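PDB 2G80: protein UTR4, which probably catalyses the magnesium-dependent enolisation and subsequent dephosphorylation of 2,3-diketo-5-methylthiopentyl-1-phosphate, two consecutive steps of methionine salvage. Local coordinates for residues N30-L35 against A204-F209; R139-S144 against R198-K203; Q191-I196 against D218-V223. All blocks are in the same frame, centred on the assembly; numbering follows the deposited sequence.

Contact 1. Residues N30-L35 against A204-F209; sequences NYSTYL and ASEVLF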
loop_
_atom_site.group_PDB
_atom_site.type_symbol
_atom_site.label_atom_id
_atom_site.label_comp_id
_atom_site.label_asym_id
_atom_site.label_seq_id
_atom_site.Cartn_x
_atom_site.Cartn_y
_atom_site.Cartn_z
ATOM N N ASN A 30 22.690 10.937 -4.365
ATOM C CA ASN A 30 23.438 9.772 -3.828
ATOM C C ASN A 30 23.027 8.386 -4.367
ATOM O O ASN A 30 23.854 7.456 -4.351
ATOM C CB ASN A 30 23.397 9.735 -2.280
ATOM C CG ASN A 30 24.128 10.917 -1.612
ATOM O OD1 ASN A 30 24.912 11.645 -2.235
ATOM N ND2 ASN A 30 23.874 11.089 -0.319
ATOM N N TYR A 31 21.785 8.248 -4.849
ATOM C CA TYR A 31 21.264 6.955 -5.345
ATOM C C TYR A 31 20.639 7.044 -6.736
ATOM O O TYR A 31 20.024 8.053 -7.084
ATOM C CB TYR A 31 20.241 6.413 -4.327
ATOM C CG TYR A 31 20.837 6.216 -2.945
ATOM C CD1 TYR A 31 21.629 5.099 -2.665
ATOM C CD2 TYR A 31 20.665 7.177 -1.934
ATOM C CE1 TYR A 31 22.220 4.916 -1.397
ATOM C CE2 TYR A 31 21.251 7.007 -0.651
ATOM C CZ TYR A 31 22.030 5.874 -0.396
ATOM O OH TYR A 31 22.623 5.683 0.843
ATOM N N SER A 32 20.801 6.002 -7.551
ATOM C CA SER A 32 20.110 5.981 -8.848
ATOM C C SER A 32 18.613 5.677 -8.633
ATOM O O SER A 32 17.778 6.183 -9.367
ATOM C CB SER A 32 20.715 4.973 -9.842
ATOM O OG SER A 32 20.367 3.620 -9.572
ATOM N N THR A 33 18.302 4.885 -7.596
ATOM C CA THR A 33 16.979 4.328 -7.393
ATOM C C THR A 33 16.536 4.324 -5.938
ATOM O O THR A 33 17.346 4.186 -5.030
ATOM C CB THR A 33 16.987 2.898 -7.935
ATOM O OG1 THR A 33 17.471 2.926 -9.278
ATOM C CG2 THR A 33 15.595 2.246 -7.916
ATOM N N TYR A 34 15.230 4.493 -5.762
ATOM C CA TYR A 34 14.556 4.509 -4.496
ATOM C C TYR A 34 13.402 3.508 -4.492
ATOM O O TYR A 34 12.613 3.444 -5.447
ATOM C CB TYR A 34 14.025 5.908 -4.202
ATOM C CG TYR A 34 15.145 6.923 -4.050
ATOM C CD1 TYR A 34 15.617 7.639 -5.160
ATOM C CD2 TYR A 34 15.780 7.115 -2.803
ATOM C CE1 TYR A 34 16.697 8.557 -5.040
ATOM C CE2 TYR A 34 16.832 8.045 -2.657
ATOM C CZ TYR A 34 17.279 8.768 -3.770
ATOM O OH TYR A 34 18.289 9.679 -3.609
ATOM N N LEU A 35 13.341 2.738 -3.410
ATOM C CA LEU A 35 12.334 1.737 -3.169
ATOM C C LEU A 35 11.595 2.205 -1.920
ATOM O O LEU A 35 12.204 2.461 -0.870
ATOM C CB LEU A 35 12.987 0.375 -2.936
ATOM C CG LEU A 35 12.055 -0.817 -2.742
ATOM C CD1 LEU A 35 11.259 -1.085 -4.047
ATOM C CD2 LEU A 35 12.865 -2.047 -2.340
ATOM N N ALA A 204 22.750 -3.092 -6.213
ATOM C CA ALA A 204 22.233 -2.926 -4.834
ATOM C C ALA A 204 22.716 -1.644 -4.139
ATOM O O ALA A 204 21.922 -0.946 -3.512
ATOM C CB ALA A 204 22.578 -4.107 -3.988
ATOM N N SER A 205 23.997 -1.331 -4.305
ATOM C CA SER A 205 24.621 -0.112 -3.734
ATOM C C SER A 205 23.992 1.202 -4.238
ATOM O O SER A 205 24.025 2.185 -3.526
ATOM C CB SER A 205 26.136 -0.111 -4.001
ATOM O OG SER A 205 26.369 -0.266 -5.390
ATOM N N GLU A 206 23.392 1.182 -5.433
ATOM C CA GLU A 206 22.684 2.331 -6.010
ATOM C C GLU A 206 21.213 2.472 -5.550
ATOM O O GLU A 206 20.541 3.417 -5.985
ATOM C CB GLU A 206 22.676 2.245 -7.545
ATOM C CG GLU A 206 24.033 2.292 -8.245
ATOM C CD GLU A 206 23.939 1.943 -9.753
ATOM O OE1 GLU A 206 22.874 1.440 -10.236
ATOM O OE2 GLU A 206 24.957 2.150 -10.460
ATOM N N VAL A 207 20.702 1.547 -4.714
ATOM C CA VAL A 207 19.298 1.576 -4.261
ATOM C C VAL A 207 19.201 2.006 -2.791
ATOM O O VAL A 207 19.977 1.528 -1.984
ATOM C CB VAL A 207 18.588 0.194 -4.459
ATOM C CG1 VAL A 207 17.078 0.279 -4.133
ATOM C CG2 VAL A 207 18.771 -0.309 -5.897
ATOM N N LEU A 208 18.304 2.951 -2.475
ATOM C CA LEU A 208 17.942 3.259 -1.069
ATOM C C LEU A 208 16.500 2.753 -0.816
ATOM O O LEU A 208 15.562 3.141 -1.533
ATOM C CB LEU A 208 18.007 4.751 -0.742
ATOM C CG LEU A 208 17.655 5.182 0.698
ATOM C CD1 LEU A 208 18.599 4.568 1.701
ATOM C CD2 LEU A 208 17.653 6.720 0.845
ATOM N N PHE A 209 16.335 1.910 0.205
ATOM C CA PHE A 209 15.026 1.384 0.623
ATOM C C PHE A 209 14.581 2.083 1.929
ATOM O O PHE A 209 15.311 2.068 2.931
ATOM C CB PHE A 209 15.103 -0.136 0.783
ATOM C CG PHE A 209 13.847 -0.780 1.331
ATOM C CD1 PHE A 209 12.581 -0.471 0.824
ATOM C CD2 PHE A 209 13.940 -1.776 2.308
ATOM C CE1 PHE A 209 11.440 -1.102 1.307
ATOM C CE2 PHE A 209 12.805 -2.409 2.808
ATOM C CZ PHE A 209 11.560 -2.092 2.307
#
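With CG of Tyr31 turned opposite its own carbonyl carbon (chi1 -59°) and CG of Leu208 opposite its backbone N (chi1 -180°), ring and methylene meet face on: Leu208 CB lies 3.8 Å from the centroid of the Tyr31 ring, almost on its normal. The contact illustrates how parallel strands are joined in the Rossmann-like sheet of the haloacid dehalogenase (HAD) fold, where 33-35 runs beside 207-209. Three backbone bonds alternate between the two segments. Leu35 N reaches Leu208 O at 2.9 Å and nearly straight (173°), Leu208 N gives to Thr33 O at 3.0 Å, and Thr33 N gives to Glu206 O at 3.1 Å. Glu206 O also takes a weak bond from Ser32 N, so one carbonyl holds two successive amides where the pairing begins.

On the sheet face carrying Tyr34 and Leu208, the leucine touches two tyrosines with different atoms. Its CD2 meets the edge of the Tyr34 ring, 3.8 Å from Tyr34 CE2, while its CB covers Tyr31. The hydroxyl of Tyr34 sits at the edge of the Tyr31 ring and is hydrogen-bonded to Asp29. The other face, with Thr33, Val207, Leu35 and Phe209, lies under helix 190-200: Ile200 touches Thr33, Leu197 touches Val207, and Ile196 touches Leu35. Here Leu35 CD2 packs 3.5 Å from Phe209 CD1. The Phe209 side chain is about 5 Å from those of Asp37, a magnesium ligand, and Lys187, predicted to bind substrate, yet its ring turns an edge to the neighbouring strand, bringing Phe209 CD1 to 3.4 Å from Leu35 O.

Contact 2. Residues R139-S144 against R198-K203; sequences RVFIYS and RDIGAK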
loop_
_atom_site.group_PDB
_atom_site.type_symbol
_atom_site.label_atom_id
_atom_site.label_comp_id
_atom_site.label_asym_id
_atom_site.label_seq_id
_atom_site.Cartn_x
_atom_site.Cartn_y
_atom_site.Cartn_z
ATOM N N ARG A 139 14.009 7.565 -10.433
ATOM C CA ARG A 139 13.591 6.170 -10.412
ATOM C C ARG A 139 13.017 5.813 -9.051
ATOM O O ARG A 139 13.733 5.759 -8.058
ATOM C CB ARG A 139 14.707 5.238 -10.873
ATOM C CG ARG A 139 15.166 5.501 -12.322
ATOM C CD ARG A 139 15.213 4.218 -13.145
ATOM N NE ARG A 139 15.988 3.197 -12.450
ATOM C CZ ARG A 139 15.885 1.878 -12.601
ATOM N NH1 ARG A 139 15.007 1.312 -13.444
ATOM N NH2 ARG A 139 16.677 1.109 -11.861
ATOM N N VAL A 140 11.702 5.629 -9.030
ATOM C CA VAL A 140 10.938 5.339 -7.817
ATOM C C VAL A 140 10.049 4.116 -8.031
ATOM O O VAL A 140 9.191 4.144 -8.895
ATOM C CB VAL A 140 10.039 6.527 -7.418
ATOM C CG1 VAL A 140 9.110 6.165 -6.201
ATOM C CG2 VAL A 140 10.905 7.762 -7.117
ATOM N N PHE A 141 10.248 3.106 -7.182
ATOM C CA PHE A 141 9.494 1.873 -7.136
ATOM C C PHE A 141 8.845 1.703 -5.762
ATOM O O PHE A 141 9.410 2.093 -4.738
ATOM C CB PHE A 141 10.407 0.675 -7.443
ATOM C CG PHE A 141 10.962 0.695 -8.831
ATOM C CD1 PHE A 141 10.334 0.002 -9.842
ATOM C CD2 PHE A 141 12.081 1.466 -9.139
ATOM C CE1 PHE A 141 10.821 0.020 -11.127
ATOM C CE2 PHE A 141 12.593 1.500 -10.437
ATOM C CZ PHE A 141 11.972 0.782 -11.431
ATOM N N ILE A 142 7.652 1.126 -5.757
ATOM C CA ILE A 142 6.887 0.871 -4.532
ATOM C C ILE A 142 6.931 -0.634 -4.231
ATOM O O ILE A 142 6.922 -1.439 -5.167
ATOM C CB ILE A 142 5.416 1.360 -4.686
ATOM C CG1 ILE A 142 5.347 2.825 -5.173
ATOM C CG2 ILE A 142 4.641 1.236 -3.368
ATOM C CD1 ILE A 142 5.937 3.876 -4.243
ATOM N N TYR A 143 7.081 -0.986 -2.940
ATOM C CA TYR A 143 6.986 -2.373 -2.451
ATOM C C TYR A 143 6.069 -2.380 -1.229
ATOM O O TYR A 143 6.400 -1.757 -0.218
ATOM C CB TYR A 143 8.355 -2.951 -2.092
ATOM C CG TYR A 143 8.418 -4.423 -1.657
ATOM C CD1 TYR A 143 7.538 -5.402 -2.176
ATOM C CD2 TYR A 143 9.465 -4.868 -0.844
ATOM C CE1 TYR A 143 7.649 -6.763 -1.812
ATOM C CE2 TYR A 143 9.601 -6.224 -0.508
ATOM C CZ TYR A 143 8.699 -7.160 -0.987
ATOM O OH TYR A 143 8.844 -8.460 -0.612
ATOM N N SER A 144 4.942 -3.093 -1.319
ATOM C CA SER A 144 3.941 -3.133 -0.235
ATOM C C SER A 144 3.249 -4.497 -0.085
ATOM O O SER A 144 3.324 -5.307 -0.972
ATOM C CB SER A 144 2.884 -2.040 -0.506
ATOM O OG SER A 144 1.988 -1.891 0.586
ATOM N N ARG A 198 16.725 -7.699 -9.520
ATOM C CA ARG A 198 16.630 -8.306 -10.872
ATOM C C ARG A 198 15.674 -7.501 -11.762
ATOM O O ARG A 198 16.049 -7.112 -12.869
ATOM C CB ARG A 198 16.091 -9.736 -10.796
ATOM C CG ARG A 198 16.237 -10.531 -12.060
ATOM C CD ARG A 198 15.048 -11.414 -12.353
ATOM N NE ARG A 198 14.751 -12.368 -11.305
ATOM C CZ ARG A 198 13.666 -12.413 -10.513
ATOM N NH1 ARG A 198 12.658 -11.541 -10.583
ATOM N NH2 ARG A 198 13.592 -13.390 -9.617
ATOM N N ASP A 199 14.462 -7.240 -11.254
ATOM C CA ASP A 199 13.414 -6.510 -12.013
ATOM C C ASP A 199 13.714 -5.014 -12.163
ATOM O O ASP A 199 13.344 -4.428 -13.160
ATOM C CB ASP A 199 12.016 -6.720 -11.390
ATOM C CG ASP A 199 11.568 -8.202 -11.415
ATOM O OD1 ASP A 199 11.974 -8.943 -12.336
ATOM O OD2 ASP A 199 10.778 -8.616 -10.529
ATOM N N ILE A 200 14.353 -4.413 -11.167
ATOM C CA ILE A 200 14.789 -3.004 -11.219
ATOM C C ILE A 200 15.972 -2.840 -12.217
ATOM O O ILE A 200 15.995 -1.890 -12.991
ATOM C CB ILE A 200 15.106 -2.457 -9.759
ATOM C CG1 ILE A 200 13.799 -2.062 -9.062
ATOM C CG2 ILE A 200 16.018 -1.243 -9.739
ATOM C CD1 ILE A 200 14.009 -1.501 -7.632
ATOM N N GLY A 201 16.924 -3.772 -12.214
ATOM C CA GLY A 201 18.120 -3.653 -13.034
ATOM C C GLY A 201 18.910 -2.491 -12.456
ATOM O O GLY A 201 18.976 -1.397 -13.049
ATOM N N ALA A 202 19.380 -2.683 -11.234
ATOM C CA ALA A 202 20.209 -1.686 -10.552
ATOM C C ALA A 202 21.135 -2.404 -9.602
ATOM O O ALA A 202 20.772 -3.448 -9.055
ATOM C CB ALA A 202 19.357 -0.676 -9.809
ATOM N N LYS A 203 22.343 -1.870 -9.440
ATOM C CA LYS A 203 23.314 -2.415 -8.491
ATOM C C LYS A 203 22.726 -2.112 -7.122
ATOM O O LYS A 203 22.222 -1.013 -6.929
ATOM C CB LYS A 203 24.687 -1.724 -8.608
ATOM C CG LYS A 203 25.416 -1.960 -9.917
#
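Phe141 and Ile200 show how a strand side chain receives the last turn of a covering helix. Ile200 places CG1 opposite its carbonyl carbon (chi1 -81°) and continues fully extended, which lays the branch flat on the ring: Ile200 CG1 stands 3.8 Å from the centroid of the Phe141 ring, and Ile200 CD1 comes to 3.8 Å from Phe141 CD2. A leucine in place of Phe141 would probably lose this flat bed, leaving Ile200 CG1 and CD1 less well covered and the Arg139 guanidinium without Phe141 CE2 against its face.

Arg139 bends at chi2 and chi3, folding its guanidinium back so that Phe141 CE2 lies against one face. In the plane of the group is Ile200 O, held by Arg139 NH2 at 3.3 Å and more weakly by NH1 at 3.4 Å. NH2 approaches from above the carbonyl plane, not in it, and also bonds Thr33 OG1. The carbonyl so gripped closes the helix, for Gly201 leaves helical geometry with positive phi. Beyond Tyr143, Ser144 belongs to the predicted substrate site. Helix 190-200 lies in the connection from strand 177-179 to strand 207-211, a beta-alpha-beta crossover of the HAD Rossmannoid fold that passes over strands 140-143 and 33-36.

Contact 3. Residues Q191-I196 against D218-V223; sequences QSYANI and DAAAGV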
loop_
_atom_site.group_PDB
_atom_site.type_symbol
_atom_site.label_atom_id
_atom_site.label_comp_id
_atom_site.label_asym_id
_atom_site.label_seq_id
_atom_site.Cartn_x
_atom_site.Cartn_y
_atom_site.Cartn_z
ATOM N N GLN A 191 15.631 -12.785 -0.200
ATOM C CA GLN A 191 15.362 -13.266 -1.562
ATOM C C GLN A 191 14.409 -12.382 -2.332
ATOM O O GLN A 191 14.574 -12.216 -3.554
ATOM C CB GLN A 191 14.796 -14.699 -1.534
ATOM C CG GLN A 191 14.489 -15.349 -2.911
ATOM C CD GLN A 191 15.737 -15.599 -3.761
ATOM O OE1 GLN A 191 16.673 -16.285 -3.320
ATOM N NE2 GLN A 191 15.742 -15.066 -4.999
ATOM N N SER A 192 13.389 -11.887 -1.626
ATOM C CA SER A 192 12.418 -10.964 -2.175
ATOM C C SER A 192 13.113 -9.718 -2.729
ATOM O O SER A 192 12.758 -9.265 -3.820
ATOM C CB SER A 192 11.362 -10.568 -1.122
ATOM O OG SER A 192 10.836 -11.706 -0.430
ATOM N N TYR A 193 14.122 -9.209 -2.004
ATOM C CA TYR A 193 14.907 -8.027 -2.462
ATOM C C TYR A 193 15.845 -8.355 -3.642
ATOM O O TYR A 193 16.089 -7.517 -4.473
ATOM C CB TYR A 193 15.628 -7.357 -1.301
ATOM C CG TYR A 193 14.611 -6.836 -0.335
ATOM C CD1 TYR A 193 14.033 -5.571 -0.512
ATOM C CD2 TYR A 193 14.153 -7.635 0.721
ATOM C CE1 TYR A 193 13.059 -5.105 0.360
ATOM C CE2 TYR A 193 13.167 -7.188 1.582
ATOM C CZ TYR A 193 12.624 -5.918 1.415
ATOM O OH TYR A 193 11.656 -5.468 2.291
ATOM N N ALA A 194 16.328 -9.589 -3.706
ATOM C CA ALA A 194 17.086 -10.066 -4.855
ATOM C C ALA A 194 16.169 -10.104 -6.102
ATOM O O ALA A 194 16.610 -9.751 -7.207
ATOM C CB ALA A 194 17.713 -11.430 -4.570
ATOM N N ASN A 195 14.912 -10.530 -5.905
ATOM C CA ASN A 195 13.897 -10.525 -6.958
ATOM C C ASN A 195 13.629 -9.112 -7.469
ATOM O O ASN A 195 13.578 -8.893 -8.675
ATOM C CB ASN A 195 12.580 -11.199 -6.518
ATOM C CG ASN A 195 12.735 -12.699 -6.193
ATOM O OD1 ASN A 195 13.638 -13.385 -6.689
ATOM N ND2 ASN A 195 11.838 -13.207 -5.357
ATOM N N ILE A 196 13.507 -8.143 -6.564
ATOM C CA ILE A 196 13.269 -6.724 -6.942
ATOM C C ILE A 196 14.481 -6.119 -7.663
ATOM O O ILE A 196 14.293 -5.370 -8.630
ATOM C CB ILE A 196 12.857 -5.870 -5.714
ATOM C CG1 ILE A 196 11.477 -6.333 -5.212
ATOM C CG2 ILE A 196 12.872 -4.294 -6.028
ATOM C CD1 ILE A 196 11.076 -5.726 -3.874
ATOM N N ASP A 218 16.381 -4.885 7.403
ATOM C CA ASP A 218 17.354 -5.965 7.656
ATOM C C ASP A 218 17.416 -6.958 6.485
ATOM O O ASP A 218 18.492 -7.402 6.117
ATOM C CB ASP A 218 16.983 -6.796 8.896
ATOM C CG ASP A 218 17.169 -6.069 10.218
ATOM O OD1 ASP A 218 17.755 -4.984 10.285
ATOM O OD2 ASP A 218 16.699 -6.617 11.232
ATOM N N ALA A 219 16.252 -7.349 5.964
ATOM C CA ALA A 219 16.168 -8.282 4.831
ATOM C C ALA A 219 16.843 -7.678 3.589
ATOM O O ALA A 219 17.649 -8.335 2.939
ATOM C CB ALA A 219 14.723 -8.643 4.548
ATOM N N ALA A 220 16.540 -6.409 3.326
ATOM C CA ALA A 220 17.105 -5.630 2.215
ATOM C C ALA A 220 18.622 -5.517 2.309
ATOM O O ALA A 220 19.323 -5.751 1.317
ATOM C CB ALA A 220 16.476 -4.231 2.163
ATOM N N ALA A 221 19.116 -5.209 3.519
ATOM C CA ALA A 221 20.542 -5.080 3.781
ATOM C C ALA A 221 21.349 -6.372 3.524
ATOM O O ALA A 221 22.556 -6.285 3.286
ATOM C CB ALA A 221 20.788 -4.542 5.203
ATOM N N GLY A 222 20.690 -7.538 3.537
ATOM C CA GLY A 222 21.330 -8.817 3.212
ATOM C C GLY A 222 21.824 -8.961 1.773
ATOM O O GLY A 222 22.713 -9.768 1.506
ATOM N N VAL A 223 21.239 -8.188 0.854
ATOM C CA VAL A 223 21.679 -8.113 -0.554
ATOM C C VAL A 223 22.340 -6.757 -0.914
ATOM O O VAL A 223 22.468 -6.437 -2.090
ATOM C CB VAL A 223 20.542 -8.499 -1.557
ATOM C CG1 VAL A 223 20.396 -10.005 -1.623
ATOM C CG2 VAL A 223 19.202 -7.779 -1.253
#
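Two helices that lie on the same face of the HAD sheet, 190-200 and 214-221, pack side by side through Tyr193 and a run of small residues, Ala219 and Ala220, and Val223. The small side chains of Ala219 and Ala220 let the Tyr193 ring lie against the helix that carries them, and the closeness of the two backbones reflects this: the CA atoms of Tyr193 and Ala220 are 5.7 Å apart.

Tyr193 turns CG opposite its carbonyl carbon (chi1 -63°), sending the ring along the surface of the second helix. Ala220 CB lies over one face, 3.9 Å from the centroid of the Tyr193 ring and shifted toward its rim, a CH-pi contact. Ala220 N comes over the same ring, 3.7 Å from Tyr193 CD2, while Ala219 CB reaches Tyr193 CE2 at 3.7 Å from an oblique direction. The root of the side chain is covered separately: Val223 CG2 touches Tyr193 CB at 3.6 Å, and its other branch, CG1, meets Ala194 CB at 4.2 Å. Within its own segment, Val223 N bonds back to Ala220 O at 3.1 Å.

No hydrogen bond joins the two segments, so their contact rests on apolar surface. The polar end of Tyr193 is occupied nearby: its OH bonds the backbone O of Lys187. The ring also meets Phe209 of the sheet and, edge to face, Tyr143. The side chains of Tyr193 and Lys187, the latter predicted to bind substrate, are about 4 Å apart, which places this contact beside the probable substrate site, between two consecutive helices packed on one face of the Rossmann-like sheet of a HAD fold.

Overall arrangement
From the N terminus, the chain enters the sheet at strand 33-36, whose partner in contact 1 comes only after an excursion of 168 residues, mostly helical. Within that long loop, strand 140-143 takes its place on the other side of 33-36, and contact 2 closes a shorter loop when helix 190-200 ends over it; contact 2 thus lies wholly within contact 1. Contact 3 starts from the same helix but ends beyond strand 207-211, on helix 214-221, and so crosses both others along the chain. Together they tie three adjacent strands to two consecutive helices, with Tyr193, Tyr143, Leu35 and Phe209 meeting where the contacts adjoin.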